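Local coordinates for protein peroxisomal acyl-CoA oxidase 1A (Solanum lycopersicum, PDB 2FON) that probably catalyses the FAD-dependent oxidation of acyl-CoA thioesters by oxygen in the first step of peroxisomal fatty acid beta-oxidation, at residues V301-M315 / H393-T407. Sequence-based numbering, arbitrary orientation.
Sequences VYVRQSIVADASLAM and HACTAGLKSLTTSAT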
ATOM      1  N   VAL B 301      26.114 -10.494  -2.663  1.00 80.98           N
ATOM      2  CA  VAL B 301      25.316 -11.705  -2.532  1.00 80.31           C
ATOM      3  C   VAL B 301      24.799 -11.895  -1.115  1.00 79.92           C
ATOM      4  O   VAL B 301      23.632 -12.235  -0.932  1.00 79.99           O
ATOM      5  CB  VAL B 301      26.109 -12.943  -2.963  1.00 80.29           C
ATOM      6  CG1 VAL B 301      25.193 -14.156  -3.027  1.00 79.45           C
ATOM      7  CG2 VAL B 301      26.790 -12.683  -4.309  1.00 79.35           C
ATOM      8  N   TYR B 302      25.667 -11.650  -0.130  1.00 79.30           N
ATOM      9  CA  TYR B 302      25.342 -11.822   1.272  1.00 78.57           C
ATOM     10  C   TYR B 302      24.217 -10.875   1.654  1.00 78.06           C
ATOM     11  O   TYR B 302      23.194 -11.291   2.209  1.00 78.43           O
ATOM     12  CB  TYR B 302      26.571 -11.570   2.153  1.00 79.50           C
ATOM     13  CG  TYR B 302      26.311 -11.816   3.625  1.00 80.15           C
ATOM     14  CD1 TYR B 302      26.636 -13.045   4.228  1.00 80.63           C
ATOM     15  CD2 TYR B 302      25.728 -10.820   4.418  1.00 80.91           C
ATOM     16  CE1 TYR B 302      26.388 -13.270   5.589  1.00 81.34           C
ATOM     17  CE2 TYR B 302      25.453 -11.030   5.763  1.00 82.01           C
ATOM     18  CZ  TYR B 302      25.786 -12.252   6.356  1.00 82.72           C
ATOM     19  OH  TYR B 302      25.506 -12.416   7.714  1.00 82.74           O
ATOM     20  N   VAL B 303      24.398  -9.596   1.361  1.00 76.82           N
ATOM     21  CA  VAL B 303      23.402  -8.639   1.743  1.00 75.77           C
ATOM     22  C   VAL B 303      22.073  -8.919   1.040  1.00 75.25           C
ATOM     23  O   VAL B 303      21.038  -9.062   1.702  1.00 75.90           O
ATOM     24  CB  VAL B 303      23.833  -7.209   1.471  1.00 76.09           C
ATOM     25  CG1 VAL B 303      22.768  -6.258   2.043  1.00 76.28           C
ATOM     26  CG2 VAL B 303      25.195  -6.924   2.102  1.00 75.32           C
ATOM     27  N   ARG B 304      22.081  -9.006  -0.284  1.00 73.87           N
ATOM     28  CA  ARG B 304      20.851  -9.299  -0.982  1.00 72.56           C
ATOM     29  C   ARG B 304      20.171 -10.542  -0.368  1.00 72.17           C
ATOM     30  O   ARG B 304      18.964 -10.532  -0.118  1.00 73.10           O
ATOM     31  CB  ARG B 304      21.091  -9.511  -2.476  1.00 72.60           C
ATOM     32  CG  ARG B 304      21.855  -8.433  -3.195  1.00 71.85           C
ATOM     33  CD  ARG B 304      21.068  -7.172  -3.300  1.00 71.91           C
ATOM     34  NE  ARG B 304      21.652  -6.166  -4.196  1.00 74.16           N
ATOM     35  CZ  ARG B 304      22.255  -6.419  -5.368  1.00 71.77           C
ATOM     36  NH1 ARG B 304      22.355  -7.681  -5.824  1.00 67.67           N
ATOM     37  NH2 ARG B 304      22.730  -5.393  -6.093  1.00 66.03           N
ATOM     38  N   GLN B 305      20.933 -11.607  -0.123  1.00 70.55           N
ATOM     39  CA  GLN B 305      20.380 -12.830   0.447  1.00 69.04           C
ATOM     40  C   GLN B 305      19.608 -12.467   1.701  1.00 68.70           C
ATOM     41  O   GLN B 305      18.446 -12.819   1.872  1.00 68.17           O
ATOM     42  CB  GLN B 305      21.509 -13.825   0.777  1.00 68.90           C
ATOM     43  CG  GLN B 305      21.042 -15.181   1.337  1.00 67.88           C
ATOM     44  CD  GLN B 305      20.727 -15.133   2.837  1.00 68.59           C
ATOM     45  OE1 GLN B 305      21.422 -14.441   3.612  1.00 68.39           O
ATOM     46  NE2 GLN B 305      19.683 -15.870   3.253  1.00 65.27           N
ATOM     47  N   SER B 306      20.286 -11.735   2.572  1.00 68.55           N
ATOM     48  CA  SER B 306      19.752 -11.331   3.841  1.00 68.26           C
ATOM     49  C   SER B 306      18.444 -10.564   3.668  1.00 67.81           C
ATOM     50  O   SER B 306      17.489 -10.777   4.413  1.00 68.53           O
ATOM     51  CB  SER B 306      20.796 -10.492   4.551  1.00 68.55           C
ATOM     52  OG  SER B 306      20.216  -9.800   5.615  1.00 70.60           O
ATOM     53  N   ILE B 307      18.391  -9.686   2.679  1.00 66.66           N
ATOM     54  CA  ILE B 307      17.158  -8.954   2.400  1.00 65.37           C
ATOM     55  C   ILE B 307      16.023  -9.872   1.865  1.00 64.71           C
ATOM     56  O   ILE B 307      14.846  -9.693   2.200  1.00 64.37           O
ATOM     57  CB  ILE B 307      17.432  -7.752   1.453  1.00 64.40           C
ATOM     58  CG1 ILE B 307      18.107  -6.636   2.236  1.00 64.20           C
ATOM     59  CG2 ILE B 307      16.131  -7.227   0.874  1.00 63.94           C
ATOM     60  CD1 ILE B 307      19.044  -5.673   1.396  1.00 65.91           C
ATOM     61  N   VAL B 308      16.364 -10.836   1.018  1.00 63.92           N
ATOM     62  CA  VAL B 308      15.346 -11.783   0.581  1.00 63.17           C
ATOM     63  C   VAL B 308      14.830 -12.564   1.773  1.00 63.03           C
ATOM     64  O   VAL B 308      13.647 -12.781   1.893  1.00 62.70           O
ATOM     65  CB  VAL B 308      15.825 -12.762  -0.487  1.00 62.63           C
ATOM     66  CG1 VAL B 308      14.716 -13.716  -0.785  1.00 61.75           C
ATOM     67  CG2 VAL B 308      16.249 -12.026  -1.757  1.00 60.94           C
ATOM     68  N   ALA B 309      15.733 -12.994   2.641  1.00 63.55           N
ATOM     69  CA  ALA B 309      15.361 -13.622   3.902  1.00 63.94           C
ATOM     70  C   ALA B 309      14.346 -12.763   4.695  1.00 64.14           C
ATOM     71  O   ALA B 309      13.254 -13.231   5.035  1.00 64.63           O
ATOM     72  CB  ALA B 309      16.593 -13.889   4.720  1.00 63.36           C
ATOM     73  N   ASP B 310      14.678 -11.514   4.972  1.00 63.86           N
ATOM     74  CA  ASP B 310      13.705 -10.661   5.604  1.00 65.51           C
ATOM     75  C   ASP B 310      12.370 -10.523   4.819  1.00 65.76           C
ATOM     76  O   ASP B 310      11.326 -10.309   5.411  1.00 66.61           O
ATOM     77  CB  ASP B 310      14.321  -9.324   6.007  1.00 65.48           C
ATOM     78  CG  ASP B 310      15.337  -9.462   7.198  1.00 71.98           C
ATOM     79  OD1 ASP B 310      15.557 -10.615   7.754  1.00 72.59           O
ATOM     80  OD2 ASP B 310      15.950  -8.393   7.558  1.00 77.06           O
ATOM     81  N   ALA B 311      12.367 -10.694   3.501  1.00 66.31           N
ATOM     82  CA  ALA B 311      11.091 -10.632   2.774  1.00 66.31           C
ATOM     83  C   ALA B 311      10.212 -11.784   3.167  1.00 66.68           C
ATOM     84  O   ALA B 311       9.068 -11.596   3.496  1.00 67.90           O
ATOM     85  CB  ALA B 311      11.292 -10.595   1.303  1.00 66.19           C
ATOM     86  N   SER B 312      10.760 -12.976   3.188  1.00 66.79           N
ATOM     87  CA  SER B 312      10.009 -14.069   3.669  1.00 67.58           C
ATOM     88  C   SER B 312       9.618 -13.817   5.116  1.00 68.24           C
ATOM     89  O   SER B 312       8.562 -14.272   5.550  1.00 68.64           O
ATOM     90  CB  SER B 312      10.791 -15.397   3.505  1.00 68.25           C
ATOM     91  OG  SER B 312      11.709 -15.648   4.541  1.00 67.82           O
ATOM     92  N   LEU B 313      10.422 -13.086   5.875  1.00 67.99           N
ATOM     93  CA  LEU B 313      10.019 -12.905   7.252  1.00 68.75           C
ATOM     94  C   LEU B 313       8.769 -11.997   7.336  1.00 69.17           C
ATOM     95  O   LEU B 313       7.715 -12.450   7.758  1.00 70.72           O
ATOM     96  CB  LEU B 313      11.197 -12.498   8.152  1.00 68.55           C
ATOM     97  CG  LEU B 313      10.882 -11.987   9.562  1.00 68.73           C
ATOM     98  CD1 LEU B 313      10.588 -13.110  10.486  1.00 65.98           C
ATOM     99  CD2 LEU B 313      11.989 -11.032  10.139  1.00 68.68           C
ATOM    100  N   ALA B 314       8.841 -10.751   6.898  1.00 69.22           N
ATOM    101  CA  ALA B 314       7.618  -9.919   6.786  1.00 69.36           C
ATOM    102  C   ALA B 314       6.395 -10.620   6.045  1.00 69.09           C
ATOM    103  O   ALA B 314       5.283 -10.599   6.530  1.00 69.57           O
ATOM    104  CB  ALA B 314       7.961  -8.555   6.148  1.00 68.38           C
ATOM    105  N   MET B 315       6.574 -11.242   4.890  1.00 67.53           N
ATOM    106  CA  MET B 315       5.427 -11.831   4.274  1.00 67.43           C
ATOM    107  C   MET B 315       4.791 -12.856   5.249  1.00 68.67           C
ATOM    108  O   MET B 315       3.562 -12.886   5.441  1.00 69.29           O
ATOM    109  CB  MET B 315       5.835 -12.492   2.973  1.00 67.69           C
ATOM    110  CG  MET B 315       4.739 -13.168   2.209  1.00 67.86           C
ATOM    111  SD  MET B 315       3.759 -11.881   1.420  1.00 77.01           S
ATOM    112  CE  MET B 315       4.506 -11.716  -0.204  1.00 74.23           C
ATOM    113  N   HIS B 393      25.306 -11.516  -9.812  1.00 71.41           N
ATOM    114  CA  HIS B 393      24.818 -10.154  -9.594  1.00 72.15           C
ATOM    115  C   HIS B 393      23.374  -9.980 -10.084  1.00 71.32           C
ATOM    116  O   HIS B 393      22.496  -9.594  -9.311  1.00 71.51           O
ATOM    117  CB  HIS B 393      25.734  -9.076 -10.212  1.00 73.49           C
ATOM    118  CG  HIS B 393      25.175  -7.678 -10.101  1.00 79.30           C
ATOM    119  ND1 HIS B 393      25.838  -6.658  -9.443  1.00 84.24           N
ATOM    120  CD2 HIS B 393      24.003  -7.140 -10.543  1.00 82.45           C
ATOM    121  CE1 HIS B 393      25.097  -5.558  -9.478  1.00 85.18           C
ATOM    122  NE2 HIS B 393      23.982  -5.822 -10.145  1.00 84.65           N
ATOM    123  N   ALA B 394      23.122 -10.257 -11.355  1.00 70.23           N
ATOM    124  CA  ALA B 394      21.765 -10.127 -11.880  1.00 70.31           C
ATOM    125  C   ALA B 394      20.709 -10.970 -11.105  1.00 70.47           C
ATOM    126  O   ALA B 394      19.609 -10.522 -10.801  1.00 70.78           O
ATOM    127  CB  ALA B 394      21.744 -10.480 -13.349  1.00 70.09           C
ATOM    128  N   CYS B 395      21.051 -12.207 -10.821  1.00 70.59           N
ATOM    129  CA  CYS B 395      20.205 -13.092 -10.093  1.00 69.90           C
ATOM    130  C   CYS B 395      19.838 -12.493  -8.716  1.00 69.26           C
ATOM    131  O   CYS B 395      18.638 -12.510  -8.308  1.00 68.93           O
ATOM    132  CB  CYS B 395      20.933 -14.435  -9.977  1.00 70.45           C
ATOM    133  SG  CYS B 395      20.178 -15.666  -8.924  1.00 73.26           S
ATOM    134  N   THR B 396      20.829 -11.952  -8.003  1.00 67.19           N
ATOM    135  CA  THR B 396      20.488 -11.357  -6.737  1.00 65.94           C
ATOM    136  C   THR B 396      19.759 -10.030  -6.893  1.00 65.48           C
ATOM    137  O   THR B 396      18.846  -9.740  -6.127  1.00 66.60           O
ATOM    138  CB  THR B 396      21.652 -11.248  -5.749  1.00 66.02           C
ATOM    139  OG1 THR B 396      22.826 -10.769  -6.403  1.00 68.07           O
ATOM    140  CG2 THR B 396      21.985 -12.583  -5.163  1.00 66.96           C
ATOM    141  N   ALA B 397      20.082  -9.222  -7.892  1.00 64.47           N
ATOM    142  CA  ALA B 397      19.360  -7.929  -7.999  1.00 63.54           C
ATOM    143  C   ALA B 397      17.872  -8.181  -8.235  1.00 63.40           C
ATOM    144  O   ALA B 397      17.003  -7.584  -7.582  1.00 63.84           O
ATOM    145  CB  ALA B 397      19.929  -7.061  -9.110  1.00 62.85           C
ATOM    146  N   GLY B 398      17.612  -9.101  -9.160  1.00 63.24           N
ATOM    147  CA  GLY B 398      16.293  -9.462  -9.617  1.00 62.67           C
ATOM    148  C   GLY B 398      15.480 -10.054  -8.521  1.00 63.08           C
ATOM    149  O   GLY B 398      14.307  -9.688  -8.358  1.00 63.63           O
ATOM    150  N   LEU B 399      16.095 -10.943  -7.756  1.00 62.83           N
ATOM    151  CA  LEU B 399      15.398 -11.540  -6.641  1.00 63.15           C
ATOM    152  C   LEU B 399      15.062 -10.576  -5.497  1.00 63.81           C
ATOM    153  O   LEU B 399      13.952 -10.676  -4.877  1.00 64.68           O
ATOM    154  CB  LEU B 399      16.173 -12.735  -6.125  1.00 63.30           C
ATOM    155  CG  LEU B 399      16.037 -13.917  -7.079  1.00 63.38           C
ATOM    156  CD1 LEU B 399      16.671 -15.125  -6.509  1.00 62.44           C
ATOM    157  CD2 LEU B 399      14.596 -14.224  -7.375  1.00 64.28           C
ATOM    158  N   LYS B 400      15.985  -9.663  -5.185  1.00 62.74           N
ATOM    159  CA  LYS B 400      15.704  -8.660  -4.144  1.00 62.36           C
ATOM    160  C   LYS B 400      14.506  -7.845  -4.575  1.00 63.02           C
ATOM    161  O   LYS B 400      13.555  -7.645  -3.814  1.00 63.38           O
ATOM    162  CB  LYS B 400      16.920  -7.727  -3.964  1.00 62.79           C
ATOM    163  CG  LYS B 400      16.916  -6.724  -2.814  1.00 59.50           C
ATOM    164  CD  LYS B 400      16.001  -5.557  -3.137  1.00 60.79           C
ATOM    165  CE  LYS B 400      16.355  -4.256  -2.388  1.00 62.18           C
ATOM    166  NZ  LYS B 400      15.423  -3.121  -2.827  1.00 61.11           N
ATOM    167  N   SER B 401      14.545  -7.360  -5.817  1.00 63.10           N
ATOM    168  CA  SER B 401      13.441  -6.557  -6.363  1.00 62.74           C
ATOM    169  C   SER B 401      12.110  -7.298  -6.350  1.00 62.78           C
ATOM    170  O   SER B 401      11.110  -6.808  -5.867  1.00 61.13           O
ATOM    171  CB  SER B 401      13.760  -6.220  -7.801  1.00 62.89           C
ATOM    172  OG  SER B 401      12.850  -5.264  -8.257  1.00 62.64           O
ATOM    173  N   LEU B 402      12.127  -8.507  -6.900  1.00 63.75           N
ATOM    174  CA  LEU B 402      10.923  -9.266  -7.042  1.00 64.26           C
ATOM    175  C   LEU B 402      10.294  -9.421  -5.686  1.00 65.64           C
ATOM    176  O   LEU B 402       9.084  -9.081  -5.519  1.00 66.38           O
ATOM    177  CB  LEU B 402      11.210 -10.632  -7.564  1.00 63.92           C
ATOM    178  CG  LEU B 402       9.880 -11.167  -8.015  1.00 63.14           C
ATOM    179  CD1 LEU B 402       9.451 -10.398  -9.251  1.00 65.73           C
ATOM    180  CD2 LEU B 402       9.989 -12.628  -8.279  1.00 60.13           C
ATOM    181  N   THR B 403      11.099  -9.907  -4.730  1.00 65.06           N
ATOM    182  CA  THR B 403      10.521 -10.315  -3.460  1.00 65.55           C
ATOM    183  C   THR B 403      10.136  -9.138  -2.605  1.00 66.35           C
ATOM    184  O   THR B 403       9.103  -9.199  -1.904  1.00 66.55           O
ATOM    185  CB  THR B 403      11.402 -11.235  -2.636  1.00 65.59           C
ATOM    186  OG1 THR B 403      12.604 -10.563  -2.349  1.00 64.41           O
ATOM    187  CG2 THR B 403      11.707 -12.592  -3.367  1.00 65.91           C
ATOM    188  N   THR B 404      10.896  -8.045  -2.669  1.00 66.25           N
ATOM    189  CA  THR B 404      10.454  -6.920  -1.886  1.00 66.69           C
ATOM    190  C   THR B 404       9.202  -6.220  -2.438  1.00 67.24           C
ATOM    191  O   THR B 404       8.482  -5.651  -1.651  1.00 67.79           O
ATOM    192  CB  THR B 404      11.545  -5.934  -1.582  1.00 67.41           C
ATOM    193  OG1 THR B 404      12.126  -5.466  -2.819  1.00 71.20           O
ATOM    194  CG2 THR B 404      12.606  -6.555  -0.649  1.00 64.53           C
ATOM    195  N   SER B 405       8.896  -6.274  -3.744  1.00 67.11           N
ATOM    196  CA  SER B 405       7.574  -5.769  -4.182  1.00 67.31           C
ATOM    197  C   SER B 405       6.451  -6.685  -3.810  1.00 67.65           C
ATOM    198  O   SER B 405       5.343  -6.214  -3.490  1.00 68.14           O
ATOM    199  CB  SER B 405       7.441  -5.617  -5.681  1.00 66.40           C
ATOM    200  OG  SER B 405       8.595  -5.053  -6.164  1.00 70.91           O
ATOM    201  N   ALA B 406       6.683  -7.980  -3.974  1.00 66.86           N
ATOM    202  CA  ALA B 406       5.632  -8.877  -3.778  1.00 67.77           C
ATOM    203  C   ALA B 406       5.239  -8.693  -2.318  1.00 69.49           C
ATOM    204  O   ALA B 406       4.007  -8.576  -1.984  1.00 70.35           O
ATOM    205  CB  ALA B 406       6.082 -10.237  -4.021  1.00 68.44           C
ATOM    206  N   THR B 407       6.269  -8.586  -1.462  1.00 69.32           N
ATOM    207  CA  THR B 407       6.047  -8.543  -0.032  1.00 69.41           C
ATOM    208  C   THR B 407       5.360  -7.230   0.365  1.00 69.75           C
ATOM    209  O   THR B 407       4.283  -7.244   0.983  1.00 70.70           O
ATOM    210  CB  THR B 407       7.354  -8.917   0.776  1.00 70.57           C
ATOM    211  OG1 THR B 407       7.725 -10.279   0.490  1.00 67.30           O
ATOM    212  CG2 THR B 407       7.200  -8.710   2.310  1.00 68.11           C
TER
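His393 meets the end of Arg304, its ring standing nearly perpendicular (88°) to the guanidinium, with CE1 4.1 Å from NH2. The arginine chain, bent at chi2, lies as a knob among His393, Thr396, Ala397 and Lys400. Thr396 borders the guanidinium in its plane; its CB packs 3.7 Å from Arg304 CB, while its OG1 bonds to Ala392 O one turn back. Ala397 lies over one guanidinium face through its CA. Lys400 brings only its aliphatic part to the contact: CG rests 3.8 Å from Ile307 CG2, and the ammonium runs on to the carbonyls of Gly444 and Ala439. Thr403 crosses Val308 at about a right angle, and its OG1, 3.9 Å from Ala311 CB, is turned back onto Leu399 O (2.9 Å). Thr404 does likewise with Lys400 O, leaving CG2 against Ile307 CG2. Thr407 fits between Ala311, Ala314 and Met315. Its OG1, beside the backbone N (chi1 -64°), donates to Thr403 O at 3.0 Å, and Met315 CE curls round to within 3.5 Å of Thr407 CA. Thus three threonine hydroxyls spend their protons within their own helix. The near-parallel helices, 18° apart with axes 9.1 Å distant, belong to the C-alpha1 helical bundle of acyl-CoA oxidases; Ile307 touches Glu443, the predicted catalytic base, near the FAD pocket.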